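PDB 4HXF: peptidase S9 prolyl oligopeptidase catalytic domain-containing protein from Pyrococcus horikoshii, which probably acts as a serine peptidase of the prolyl oligopeptidase family, assembling into a self-compartmentalizing hexamer that selects its substrates. Local coordinates for residues Ala536-Ile541 / Lys566-Ala571. Residues are numbered along the deposited sequence; the frame is centred on the assembly and turned at random.
Sequences APLLLI and KEVYIA
Glu567 is stretched out straight, chi1 -179° and chi2 180°, which carries its carboxylate against Pro537, with Glu567 CD 3.8 Å from Pro537 CB. The two residues stand just ahead of neighbouring parallel strands, 538-543 and 568-573, which helix 552-563 links into a beta-alpha-beta unit of the alpha/beta-hydrolase fold. Leu538 to Ile541 run in register with Val568 to Ala571; the bond from Leu540 N to Tyr569 O, 2.9 Å, is almost straight. At the N-terminal end of the pair the bond from Leu538 N to Glu567 O is weak, and a water donates to both that oxygen and Ala536 O. On the face covered by helix 552-563, Leu538 and Val568 run side by side, and Val568 CG2 also meets Leu540 CD1 at 3.9 Å. On the other face, under helix 586-605, Leu539 crosses Tyr569 at about a right angle, its CD1 3.9 Å from Tyr569 CB. Strand 568-573 is the last of the mixed sheet within this chain, yet Ile570 and Ala571 pair antiparallel with a strand of a second subunit. An alanine in place of Glu567 would probably leave the Tyr569 hydroxyl, Lys603 and Tyr607 without their carboxylate partner and open a gap beside Pro537 CB. Glu567 OE1 lies in the Tyr569 ring plane, at its edge, and takes the hydroxyl on its anti side, 24° out of the carboxylate plane, 2.6 Å from Tyr569 OH.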
# COMPACT_ATOMS: atom_id res chain seq x y z
N ALA A 536 -52.05 1.75 -14.79
CA ALA A 536 -51.58 1.77 -13.41
C ALA A 536 -50.12 2.07 -13.34
O ALA A 536 -49.36 1.57 -14.17
CB ALA A 536 -51.82 0.37 -12.77
N PRO A 537 -49.68 2.82 -12.35
CA PRO A 537 -48.22 3.02 -12.18
C PRO A 537 -47.46 1.72 -11.99
O PRO A 537 -47.94 0.79 -11.27
CB PRO A 537 -48.08 3.89 -10.94
CG PRO A 537 -49.44 3.86 -10.33
CD PRO A 537 -50.46 3.53 -11.33
N LEU A 538 -46.32 1.66 -12.63
CA LEU A 538 -45.51 0.44 -12.67
C LEU A 538 -44.04 0.76 -12.32
O LEU A 538 -43.46 1.69 -12.79
CB LEU A 538 -45.57 -0.15 -14.08
CG LEU A 538 -44.63 -1.34 -14.33
CD1 LEU A 538 -45.00 -2.61 -13.50
CD2 LEU A 538 -44.69 -1.64 -15.86
N LEU A 539 -43.48 -0.04 -11.45
CA LEU A 539 -42.04 -0.06 -11.13
C LEU A 539 -41.50 -1.30 -11.73
O LEU A 539 -41.96 -2.45 -11.43
CB LEU A 539 -41.78 -0.08 -9.62
CG LEU A 539 -40.32 -0.20 -9.24
CD1 LEU A 539 -39.39 0.94 -9.74
CD2 LEU A 539 -40.30 -0.37 -7.69
N LEU A 540 -40.52 -1.11 -12.59
CA LEU A 540 -39.72 -2.20 -13.18
C LEU A 540 -38.40 -2.30 -12.44
O LEU A 540 -37.72 -1.28 -12.14
CB LEU A 540 -39.47 -1.96 -14.70
CG LEU A 540 -40.71 -2.17 -15.55
CD1 LEU A 540 -40.59 -1.33 -16.87
CD2 LEU A 540 -40.93 -3.71 -15.80
N ILE A 541 -38.05 -3.54 -12.00
CA ILE A 541 -36.77 -3.79 -11.35
C ILE A 541 -36.05 -4.77 -12.21
O ILE A 541 -36.63 -5.81 -12.61
CB ILE A 541 -37.00 -4.38 -9.93
CG1 ILE A 541 -37.66 -3.37 -9.03
CG2 ILE A 541 -35.63 -4.80 -9.34
CD1 ILE A 541 -38.10 -3.77 -7.62
N LYS A 566 -46.90 6.94 -20.20
CA LYS A 566 -47.32 6.24 -18.96
C LYS A 566 -46.42 6.60 -17.79
O LYS A 566 -45.28 6.97 -17.98
CB LYS A 566 -47.25 4.75 -19.21
CG LYS A 566 -47.98 4.25 -20.48
CD LYS A 566 -49.46 4.56 -20.51
CE LYS A 566 -50.14 3.88 -21.67
NZ LYS A 566 -51.61 4.12 -21.62
N GLU A 567 -46.96 6.45 -16.61
CA GLU A 567 -46.21 6.60 -15.39
C GLU A 567 -45.51 5.28 -15.10
O GLU A 567 -46.13 4.31 -14.65
CB GLU A 567 -47.18 6.96 -14.22
CG GLU A 567 -46.36 7.14 -12.95
CD GLU A 567 -47.14 7.50 -11.67
OE1 GLU A 567 -46.48 7.61 -10.64
OE2 GLU A 567 -48.38 7.70 -11.69
N VAL A 568 -44.21 5.27 -15.26
CA VAL A 568 -43.37 4.08 -15.13
C VAL A 568 -41.99 4.51 -14.64
O VAL A 568 -41.59 5.67 -14.93
CB VAL A 568 -43.33 3.26 -16.42
CG1 VAL A 568 -42.71 4.08 -17.56
CG2 VAL A 568 -42.68 1.85 -16.14
N TYR A 569 -41.34 3.63 -13.90
CA TYR A 569 -40.08 3.87 -13.29
C TYR A 569 -39.24 2.60 -13.47
O TYR A 569 -39.86 1.52 -13.50
CB TYR A 569 -40.22 4.11 -11.79
CG TYR A 569 -41.21 5.20 -11.46
CD1 TYR A 569 -42.59 4.89 -11.31
CD2 TYR A 569 -40.79 6.53 -11.34
CE1 TYR A 569 -43.48 5.91 -11.05
CE2 TYR A 569 -41.71 7.56 -11.14
CZ TYR A 569 -43.05 7.23 -10.94
OH TYR A 569 -43.93 8.28 -10.70
N ILE A 570 -37.95 2.74 -13.53
CA ILE A 570 -37.03 1.59 -13.62
C ILE A 570 -35.85 1.70 -12.71
O ILE A 570 -35.16 2.73 -12.63
CB ILE A 570 -36.71 1.12 -15.07
CG1 ILE A 570 -36.00 -0.19 -15.09
CG2 ILE A 570 -35.88 2.21 -15.82
CD1 ILE A 570 -35.74 -0.75 -16.51
N ALA A 571 -35.66 0.58 -11.92
CA ALA A 571 -34.51 0.45 -11.02
C ALA A 571 -33.63 -0.63 -11.61
O ALA A 571 -34.11 -1.79 -11.71
CB ALA A 571 -34.97 0.14 -9.57
O HOH W 1 -48.07 3.06 -16.10